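Local coordinates for protein alanine glyoxylate transaminase (Thermococcus litoralis, PDB 2ZC0) that probably transfers the amino group of alanine to glyoxylate, using pyridoxal 5'-phosphate as its cofactor, at residues M194-L200 against I227-L233; L209-T215 against R238-T244; K311-M315 against I390-I394. All coordinates share one frame; numbering follows the deposited sequence.

Contact 1: residues M194-L200 against I227-L233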
loop_
_atom_site.group_PDB
_atom_site.type_symbol
_atom_site.label_atom_id
_atom_site.label_comp_id
_atom_site.label_asym_id
_atom_site.label_seq_id
_atom_site.Cartn_x
_atom_site.Cartn_y
_atom_site.Cartn_z
ATOM N N MET A 194 38.227 -2.749 -4.626
ATOM C CA MET A 194 38.009 -1.794 -5.707
ATOM C C MET A 194 37.590 -2.528 -6.979
ATOM O O MET A 194 36.794 -2.018 -7.768
ATOM C CB MET A 194 39.280 -0.970 -5.975
ATOM C CG MET A 194 39.728 -0.054 -4.824
ATOM S SD MET A 194 38.505 1.214 -4.341
ATOM C CE MET A 194 38.154 1.990 -5.942
ATOM N N GLU A 195 38.120 -3.731 -7.170
ATOM C CA GLU A 195 37.795 -4.534 -8.346
ATOM C C GLU A 195 36.290 -4.831 -8.407
ATOM O O GLU A 195 35.663 -4.712 -9.459
ATOM C CB GLU A 195 38.606 -5.837 -8.308
ATOM C CG GLU A 195 38.119 -6.947 -9.231
ATOM C CD GLU A 195 38.925 -8.234 -9.062
ATOM O OE1 GLU A 195 39.309 -8.555 -7.910
ATOM O OE2 GLU A 195 39.166 -8.933 -10.077
ATOM N N ARG A 196 35.715 -5.208 -7.268
ATOM C CA ARG A 196 34.289 -5.529 -7.184
ATOM C C ARG A 196 33.421 -4.280 -7.206
ATOM O O ARG A 196 32.292 -4.301 -7.684
ATOM C CB ARG A 196 34.019 -6.339 -5.920
ATOM C CG ARG A 196 34.578 -7.743 -6.017
ATOM C CD ARG A 196 34.174 -8.598 -4.841
ATOM N NE ARG A 196 34.697 -9.952 -4.969
ATOM C CZ ARG A 196 34.534 -10.904 -4.059
ATOM N NH1 ARG A 196 35.053 -12.111 -4.259
ATOM N NH2 ARG A 196 33.847 -10.650 -2.952
ATOM N N ARG A 197 33.970 -3.191 -6.692
ATOM C CA ARG A 197 33.272 -1.921 -6.661
ATOM C C ARG A 197 33.028 -1.448 -8.094
ATOM O O ARG A 197 31.967 -0.909 -8.397
ATOM C CB ARG A 197 34.103 -0.903 -5.871
ATOM C CG ARG A 197 34.218 -1.294 -4.410
ATOM C CD ARG A 197 35.394 -0.661 -3.724
ATOM N NE ARG A 197 35.036 0.491 -2.915
ATOM C CZ ARG A 197 35.046 0.509 -1.586
ATOM N NH1 ARG A 197 35.400 -0.581 -0.913
ATOM N NH2 ARG A 197 34.705 1.626 -0.930
ATOM N N LYS A 198 33.989 -1.669 -8.987
ATOM C CA LYS A 198 33.794 -1.248 -10.371
ATOM C C LYS A 198 32.848 -2.201 -11.085
ATOM O O LYS A 198 32.064 -1.786 -11.946
ATOM C CB LYS A 198 35.126 -1.179 -11.122
ATOM C CG LYS A 198 36.035 -0.010 -10.720
ATOM C CD LYS A 198 35.400 1.387 -10.949
ATOM C CE LYS A 198 35.041 1.705 -12.420
ATOM N NZ LYS A 198 33.638 1.347 -12.824
ATOM N N ALA A 199 32.917 -3.477 -10.720
ATOM C CA ALA A 199 32.058 -4.488 -11.319
ATOM C C ALA A 199 30.607 -4.250 -10.882
ATOM O O ALA A 199 29.674 -4.448 -11.663
ATOM C CB ALA A 199 32.520 -5.877 -10.889
ATOM N N LEU A 200 30.426 -3.830 -9.631
ATOM C CA LEU A 200 29.092 -3.532 -9.103
ATOM C C LEU A 200 28.523 -2.354 -9.895
ATOM O O LEU A 200 27.387 -2.401 -10.365
ATOM C CB LEU A 200 29.175 -3.191 -7.603
ATOM C CG LEU A 200 27.926 -2.614 -6.915
ATOM C CD1 LEU A 200 26.714 -3.491 -7.179
ATOM C CD2 LEU A 200 28.187 -2.476 -5.416
ATOM N N ILE A 227 41.256 3.213 -1.010
ATOM C CA ILE A 227 39.959 2.748 -1.478
ATOM C C ILE A 227 39.016 3.940 -1.501
ATOM O O ILE A 227 39.001 4.756 -0.579
ATOM C CB ILE A 227 39.346 1.656 -0.562
ATOM C CG1 ILE A 227 38.932 2.264 0.777
ATOM C CG2 ILE A 227 40.340 0.526 -0.366
ATOM C CD1 ILE A 227 37.812 1.524 1.464
ATOM N N VAL A 228 38.236 4.047 -2.564
ATOM C CA VAL A 228 37.313 5.154 -2.667
ATOM C C VAL A 228 35.878 4.650 -2.737
ATOM O O VAL A 228 35.611 3.531 -3.197
ATOM C CB VAL A 228 37.622 6.032 -3.909
ATOM C CG1 VAL A 228 39.092 6.427 -3.905
ATOM C CG2 VAL A 228 37.275 5.289 -5.182
ATOM N N PRO A 229 34.934 5.466 -2.245
ATOM C CA PRO A 229 33.508 5.134 -2.244
ATOM C C PRO A 229 33.028 4.924 -3.667
ATOM O O PRO A 229 33.616 5.453 -4.612
ATOM C CB PRO A 229 32.875 6.368 -1.621
ATOM C CG PRO A 229 33.928 6.842 -0.668
ATOM C CD PRO A 229 35.191 6.696 -1.471
ATOM N N LEU A 230 31.964 4.143 -3.822
ATOM C CA LEU A 230 31.393 3.914 -5.145
ATOM C C LEU A 230 30.923 5.264 -5.683
ATOM O O LEU A 230 30.976 5.517 -6.882
ATOM C CB LEU A 230 30.207 2.963 -5.058
ATOM C CG LEU A 230 30.407 1.578 -4.437
ATOM C CD1 LEU A 230 29.054 0.980 -4.073
ATOM C CD2 LEU A 230 31.151 0.668 -5.424
ATOM N N LYS A 231 30.474 6.139 -4.793
ATOM C CA LYS A 231 29.991 7.435 -5.232
ATOM C C LYS A 231 31.058 8.261 -5.947
ATOM O O LYS A 231 30.737 9.066 -6.827
ATOM C CB LYS A 231 29.427 8.231 -4.053
ATOM C CG LYS A 231 28.702 9.499 -4.483
ATOM C CD LYS A 231 27.606 9.162 -5.471
ATOM C CE LYS A 231 26.793 10.382 -5.880
ATOM N NZ LYS A 231 25.858 10.010 -6.992
ATOM N N ALA A 232 32.324 8.062 -5.582
ATOM C CA ALA A 232 33.424 8.802 -6.205
ATOM C C ALA A 232 33.675 8.270 -7.612
ATOM O O ALA A 232 34.372 8.891 -8.417
ATOM C CB ALA A 232 34.685 8.680 -5.358
ATOM N N LEU A 233 33.089 7.113 -7.901
ATOM C CA LEU A 233 33.209 6.468 -9.206
ATOM C C LEU A 233 31.863 6.516 -9.935
ATOM O O LEU A 233 31.708 5.933 -11.013
ATOM C CB LEU A 233 33.621 5.003 -9.018
ATOM C CG LEU A 233 35.085 4.575 -8.829
ATOM C CD1 LEU A 233 35.952 5.723 -8.314
ATOM C CD2 LEU A 233 35.112 3.386 -7.881
#

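Contact 2: residues L209-T215 against R238-T244. With PMP (4'-deoxy-4'-aminopyridoxal-5'-phosphate), chain F.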
loop_
_atom_site.group_PDB
_atom_site.type_symbol
_atom_site.label_atom_id
_atom_site.label_comp_id
_atom_site.label_asym_id
_atom_site.label_seq_id
_atom_site.Cartn_x
_atom_site.Cartn_y
_atom_site.Cartn_z
ATOM N N LEU A 209 19.940 0.047 -12.332
ATOM C CA LEU A 209 19.540 -0.053 -10.940
ATOM C C LEU A 209 20.194 1.084 -10.163
ATOM O O LEU A 209 21.156 1.697 -10.623
ATOM C CB LEU A 209 19.982 -1.414 -10.366
ATOM C CG LEU A 209 19.349 -2.678 -10.979
ATOM C CD1 LEU A 209 20.078 -3.939 -10.528
ATOM C CD2 LEU A 209 17.896 -2.742 -10.569
ATOM N N LEU A 210 19.650 1.382 -8.992
ATOM C CA LEU A 210 20.202 2.425 -8.138
ATOM C C LEU A 210 20.933 1.690 -7.032
ATOM O O LEU A 210 20.586 0.553 -6.707
ATOM C CB LEU A 210 19.074 3.287 -7.561
ATOM C CG LEU A 210 18.912 4.729 -8.077
ATOM C CD1 LEU A 210 19.143 4.828 -9.574
ATOM C CD2 LEU A 210 17.530 5.201 -7.710
ATOM N N ILE A 211 21.954 2.326 -6.473
ATOM C CA ILE A 211 22.753 1.741 -5.399
ATOM C C ILE A 211 22.801 2.699 -4.236
ATOM O O ILE A 211 23.176 3.848 -4.411
ATOM C CB ILE A 211 24.240 1.518 -5.856
ATOM C CG1 ILE A 211 24.320 0.437 -6.922
ATOM C CG2 ILE A 211 25.118 1.188 -4.657
ATOM C CD1 ILE A 211 25.691 0.379 -7.619
ATOM N N ILE A 212 22.416 2.225 -3.058
ATOM C CA ILE A 212 22.473 3.038 -1.843
ATOM C C ILE A 212 23.725 2.559 -1.109
ATOM O O ILE A 212 23.750 1.439 -0.599
ATOM C CB ILE A 212 21.271 2.790 -0.914
ATOM C CG1 ILE A 212 19.966 3.220 -1.599
ATOM C CG2 ILE A 212 21.494 3.512 0.389
ATOM C CD1 ILE A 212 18.755 3.061 -0.711
ATOM N N GLU A 213 24.746 3.410 -1.062
ATOM C CA GLU A 213 26.024 3.102 -0.423
ATOM C C GLU A 213 26.093 3.596 1.020
ATOM O O GLU A 213 26.032 4.799 1.275
ATOM C CB GLU A 213 27.175 3.726 -1.251
ATOM C CG GLU A 213 28.589 3.597 -0.653
ATOM C CD GLU A 213 29.711 4.022 -1.622
ATOM O OE1 GLU A 213 30.829 3.475 -1.504
ATOM O OE2 GLU A 213 29.487 4.896 -2.484
ATOM N N ASP A 214 26.246 2.660 1.952
ATOM C CA ASP A 214 26.337 2.979 3.371
ATOM C C ASP A 214 27.810 3.202 3.716
ATOM O O ASP A 214 28.610 2.278 3.658
ATOM C CB ASP A 214 25.746 1.825 4.177
ATOM C CG ASP A 214 25.460 2.191 5.612
ATOM O OD1 ASP A 214 24.490 1.638 6.160
ATOM O OD2 ASP A 214 26.196 2.997 6.206
ATOM N N THR A 215 28.138 4.441 4.075
ATOM C CA THR A 215 29.498 4.873 4.404
ATOM C C THR A 215 29.730 5.059 5.909
ATOM O O THR A 215 30.567 5.868 6.326
ATOM C CB THR A 215 29.808 6.220 3.712
ATOM O OG1 THR A 215 28.894 7.222 4.196
ATOM C CG2 THR A 215 29.662 6.097 2.211
ATOM N N ARG A 238 24.233 6.830 -10.365
ATOM C CA ARG A 238 23.357 5.751 -9.930
ATOM C C ARG A 238 23.522 5.421 -8.459
ATOM O O ARG A 238 22.883 4.494 -7.963
ATOM C CB ARG A 238 23.630 4.472 -10.718
ATOM C CG ARG A 238 23.260 4.534 -12.165
ATOM C CD ARG A 238 23.650 3.249 -12.877
ATOM N NE ARG A 238 23.086 3.248 -14.217
ATOM C CZ ARG A 238 21.783 3.226 -14.463
ATOM N NH1 ARG A 238 21.342 3.237 -15.719
ATOM N NH2 ARG A 238 20.927 3.164 -13.448
ATOM N N VAL A 239 24.400 6.119 -7.751
ATOM C CA VAL A 239 24.510 5.796 -6.346
ATOM C C VAL A 239 24.108 6.954 -5.448
ATOM O O VAL A 239 24.312 8.144 -5.752
ATOM C CB VAL A 239 25.931 5.187 -5.951
ATOM C CG1 VAL A 239 26.796 4.981 -7.181
ATOM C CG2 VAL A 239 26.605 6.014 -4.895
ATOM N N ILE A 240 23.491 6.576 -4.341
ATOM C CA ILE A 240 23.011 7.513 -3.347
ATOM C C ILE A 240 23.720 7.089 -2.085
ATOM O O ILE A 240 23.791 5.903 -1.810
ATOM C CB ILE A 240 21.494 7.324 -3.161
ATOM C CG1 ILE A 240 20.798 7.630 -4.489
ATOM C CG2 ILE A 240 21.008 8.123 -1.962
ATOM C CD1 ILE A 240 19.308 7.342 -4.503
ATOM N N VAL A 241 24.281 8.014 -1.325
ATOM C CA VAL A 241 24.924 7.550 -0.114
ATOM C C VAL A 241 24.145 7.937 1.128
ATOM O O VAL A 241 23.411 8.930 1.144
ATOM C CB VAL A 241 26.415 8.041 0.025
ATOM C CG1 VAL A 241 26.899 8.656 -1.271
ATOM C CG2 VAL A 241 26.569 8.971 1.205
ATOM N N ALA A 242 24.302 7.103 2.152
ATOM C CA ALA A 242 23.692 7.293 3.458
ATOM C C ALA A 242 24.878 7.218 4.404
ATOM O O ALA A 242 25.398 6.136 4.681
ATOM C CB ALA A 242 22.709 6.173 3.755
ATOM N N GLY A 243 25.332 8.373 4.868
ATOM C CA GLY A 243 26.476 8.402 5.750
ATOM C C GLY A 243 26.177 8.954 7.119
ATOM O O GLY A 243 25.032 9.264 7.446
ATOM N N THR A 244 27.225 9.077 7.926
ATOM C CA THR A 244 27.077 9.588 9.273
ATOM C C THR A 244 28.410 9.855 9.950
ATOM O O THR A 244 29.448 9.327 9.544
ATOM C CB THR A 244 26.255 8.607 10.139
ATOM O OG1 THR A 244 26.222 9.079 11.488
ATOM C CG2 THR A 244 26.850 7.215 10.095
HETATM N N1 PMP F . 24.730 1.898 8.831
HETATM C C2 PMP F . 25.410 0.880 9.406
HETATM C C2A PMP F . 25.993 -0.178 8.466
HETATM C C3 PMP F . 25.580 0.807 10.814
HETATM O O3 PMP F . 26.282 -0.255 11.368
HETATM C C4 PMP F . 25.001 1.841 11.640
HETATM C C4A PMP F . 25.191 1.756 13.167
HETATM N N4A PMP F . 23.933 1.628 13.903
HETATM C C5 PMP F . 24.234 2.976 10.931
HETATM C C6 PMP F . 24.131 2.947 9.519
HETATM C C5A PMP F . 23.573 4.141 11.692
HETATM O O4P PMP F . 24.368 4.740 12.178
HETATM P P PMP F . 23.723 6.068 12.962
HETATM O O1P PMP F . 24.127 7.790 12.280
HETATM O O2P PMP F . 24.468 6.001 14.721
HETATM O O3P PMP F . 21.917 6.001 13.116
HETATM O O HOH W 1 25.290 5.218 7.216
HETATM O O HOH W 2 30.021 8.295 6.857
#

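Contact 3: residues K311-M315 against I390-I394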
loop_
_atom_site.group_PDB
_atom_site.type_symbol
_atom_site.label_atom_id
_atom_site.label_comp_id
_atom_site.label_asym_id
_atom_site.label_seq_id
_atom_site.Cartn_x
_atom_site.Cartn_y
_atom_site.Cartn_z
ATOM N N LYS A 311 42.746 -1.727 19.322
ATOM C CA LYS A 311 41.744 -2.637 19.863
ATOM C C LYS A 311 41.438 -3.702 18.811
ATOM O O LYS A 311 41.121 -4.840 19.140
ATOM C CB LYS A 311 40.469 -1.880 20.215
ATOM C CG LYS A 311 40.604 -0.911 21.373
ATOM C CD LYS A 311 39.224 -0.427 21.758
ATOM C CE LYS A 311 39.243 0.567 22.898
ATOM N NZ LYS A 311 37.854 0.830 23.337
ATOM N N ARG A 312 41.530 -3.307 17.545
ATOM C CA ARG A 312 41.286 -4.201 16.423
ATOM C C ARG A 312 42.346 -5.307 16.423
ATOM O O ARG A 312 42.027 -6.486 16.255
ATOM C CB ARG A 312 41.344 -3.408 15.108
ATOM C CG ARG A 312 40.936 -4.171 13.840
ATOM C CD ARG A 312 41.994 -5.182 13.397
ATOM N NE ARG A 312 43.300 -4.566 13.167
ATOM C CZ ARG A 312 43.711 -4.039 12.014
ATOM N NH1 ARG A 312 42.920 -4.040 10.948
ATOM N NH2 ARG A 312 44.926 -3.507 11.930
ATOM N N ASP A 313 43.604 -4.921 16.616
ATOM C CA ASP A 313 44.698 -5.889 16.632
ATOM C C ASP A 313 44.645 -6.757 17.885
ATOM O O ASP A 313 44.871 -7.963 17.816
ATOM C CB ASP A 313 46.050 -5.174 16.560
ATOM C CG ASP A 313 46.164 -4.272 15.358
ATOM O OD1 ASP A 313 45.758 -4.694 14.255
ATOM O OD2 ASP A 313 46.669 -3.143 15.506
ATOM N N ILE A 314 44.339 -6.133 19.020
ATOM C CA ILE A 314 44.238 -6.834 20.297
ATOM C C ILE A 314 43.171 -7.924 20.272
ATOM O O ILE A 314 43.407 -9.029 20.758
ATOM C CB ILE A 314 43.941 -5.844 21.465
ATOM C CG1 ILE A 314 45.161 -4.959 21.733
ATOM C CG2 ILE A 314 43.596 -6.602 22.735
ATOM C CD1 ILE A 314 44.946 -3.928 22.832
ATOM N N MET A 315 42.000 -7.633 19.704
ATOM C CA MET A 315 40.941 -8.644 19.653
ATOM C C MET A 315 41.338 -9.777 18.718
ATOM O O MET A 315 41.048 -10.940 18.984
ATOM C CB MET A 315 39.607 -8.049 19.198
ATOM C CG MET A 315 38.500 -9.110 19.092
ATOM S SD MET A 315 36.816 -8.476 18.888
ATOM C CE MET A 315 36.487 -7.901 20.542
ATOM N N ILE A 390 38.779 -6.429 26.393
ATOM C CA ILE A 390 38.778 -7.296 25.221
ATOM C C ILE A 390 39.393 -8.681 25.457
ATOM O O ILE A 390 38.737 -9.691 25.229
ATOM C CB ILE A 390 39.469 -6.604 24.028
ATOM C CG1 ILE A 390 38.676 -5.357 23.639
ATOM C CG2 ILE A 390 39.571 -7.556 22.854
ATOM C CD1 ILE A 390 39.303 -4.546 22.520
ATOM N N PRO A 391 40.651 -8.750 25.928
ATOM C CA PRO A 391 41.267 -10.067 26.162
ATOM C C PRO A 391 40.472 -10.918 27.145
ATOM O O PRO A 391 40.248 -12.106 26.917
ATOM C CB PRO A 391 42.650 -9.708 26.700
ATOM C CG PRO A 391 42.931 -8.376 26.035
ATOM C CD PRO A 391 41.614 -7.668 26.205
ATOM N N ILE A 392 40.045 -10.300 28.239
ATOM C CA ILE A 392 39.269 -11.006 29.251
ATOM C C ILE A 392 37.985 -11.538 28.623
ATOM O O ILE A 392 37.623 -12.697 28.824
ATOM C CB ILE A 392 38.927 -10.066 30.430
ATOM C CG1 ILE A 392 40.217 -9.571 31.083
ATOM C CG2 ILE A 392 38.080 -10.799 31.457
ATOM C CD1 ILE A 392 40.000 -8.531 32.153
ATOM N N GLY A 393 37.312 -10.686 27.848
ATOM C CA GLY A 393 36.077 -11.080 27.188
ATOM C C GLY A 393 36.264 -12.229 26.217
ATOM O O GLY A 393 35.476 -13.176 26.212
ATOM N N ILE A 394 37.293 -12.155 25.380
ATOM C CA ILE A 394 37.541 -13.233 24.429
ATOM C C ILE A 394 37.986 -14.524 25.127
ATOM O O ILE A 394 37.726 -15.616 24.621
ATOM C CB ILE A 394 38.599 -12.835 23.364
ATOM C CG1 ILE A 394 37.952 -11.961 22.290
ATOM C CG2 ILE A 394 39.205 -14.074 22.723
ATOM C CD1 ILE A 394 37.993 -10.501 22.613
#

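Contact 1: residues M194-L200 against I227-L233
Met194 pushes its sulfur into the shallow hollow where Ile227 leads into Val228. The side chain is bent twice (chi2 -60°, chi3 -53°), which lays SD 3.6 Å from Ile227 CA and carries CE on between two bumps of the loop: Val228 CG2, at a tight 3.5 Å from CE, and Leu233 CD2. Val228 N also gives SD a weak hydrogen bond. Leu230 is the next bump, filling the groove between Arg197 and Leu200, one helical turn apart: its CD2 presses on Arg197 CB at 3.4 Å, while its other branch, CD1, meets Leu200 CD2 at 3.8 Å. Lys198, bent along its chain, lays CD across Leu233 at about a right angle, 3.7 Å from Leu233 CD2. Beyond its CB and CG, which rest on Leu230, the Arg197 chain bends at chi3 (101°) and brings NE and NH2 each 3.1 Å from Val228 O, with Pro229 CA at the guanidinium edge. Both bonds are weak and bent; the stronger partner of this group is Met192 O, which takes NH1.

The contact packs the start of helix 194-207 against the loop leading to strand 239-244. Its chemistry is that of a greasy seam crossed by one buried cation, whose N-H groups meet backbone oxygens, Val228 O weakly and Met192 O, with a weak bond to Thr183 OG1; these dipoles probably ease the positive charge.

Contact 2: residues L209-T215 against R238-T244
The Arg238 guanidinium meets Leu209 O near its edge: NH2 donates to that oxygen over 3.2 Å, with the oxygen tilted 26° from the guanidinium plane and the nitrogen well above the carbonyl plane. Glu236 and Asp208 take salt bridges from the same group. At the far end of the pair, the Asp214 carboxylate places OD1 beside the PMP ring, 2.7 Å from PMP N1; Tyr179 OH is hydrogen-bonded to the same OD1. OD2 accepts from Ala216 N and from a water at 2.6 Å, and this water gives its second hydrogen to Ala242 O at 2.7 Å, tying the carboxylate to the neighbouring strand.

Between these ends strands 210-214 and 239-244 run parallel in the central sheet of the fold-type I large domain. Ile211, Glu213 and Thr215 each give N-H to Arg238 O, Ile240 O and Ala242 O in turn, the last bond the longest at 3.3 Å, while Ile240 N and Ala242 N return to Ile211 O and Glu213 O. Ile212, Asp214, Ile240 and Ala242 face helix 106-118; Ile211 and Val239, on the other face, meet helix 194-207. Thr215 turns OG1 between its backbone N and carbonyl carbon (chi1 62°), 3.1 Å from Gly243 CA, so close that a CB on Gly243 would collide with the hydroxyl.

Thr244 OG1 donates to PMP O1P at 2.6 Å. The two strand ends thus hold two separate parts of one cofactor: the Asp214 carboxylate beside N1 is consistent with stabilising a protonated pyridine, as in related aminotransferases, while Thr244 OG1 holds the phosphate.

Contact 3: residues K311-M315 against I390-I394
Lys311 opens a helix-helix packing, its CB 3.7 Å from CD1 of Ile390, where helix 295-322 runs beside helix 389-404. Over these short segments the axes pass 10.3 Å apart with their N-to-C directions 31° from parallel, and no hydrogen bond joins them. Only the aliphatic part of Lys311 serves the contact; the extended chain carries NZ on to a salt bridge with Asp45. Ile314 then reaches across with CG2, which lies 3.8 Å from Pro391 CG and a little farther from Ile390 CG2. Met315 swings CG anti to its own backbone nitrogen (chi1 178°), which sends the chain across Ile390, and the bend at chi3 brings Met315 CE 3.6 Å from Ile394 CD1.

Replacing Ile390 with an alanine would probably open a gap between the helices, since both CD1 against Lys311 and CG2 against Met315 would be gone. CG2 and the CG1-CD1 arm of Ile390 part at CB and reach Met315 and Lys311, one helical turn apart. The CG2 methyl of Ile390 sits 3.6 Å from Met315 CA and 3.7 Å from Met315 CB.

How the contacts relate
Contacts 1 and 2 form one continuous body, with centres 12 Å apart, and their segments alternate along the chain. Helix 194-207 leads directly into strand 210-214, and the loop of contact 1 returns to strand 239-244. Two probable hydrogen bonds join them: Leu230 N to Glu213 OE1 and Lys231 NZ to Val239 O, both 2.7 Å. Contact 2 touches PMP directly, whereas the Arg197 side chain in contact 1 stays about 13 Å from it. Contact 3 stands apart, its nearest atoms about 12 Å from contact 1 and about 16 Å from contact 2, on the opposite side of the chain's centre from contact 2.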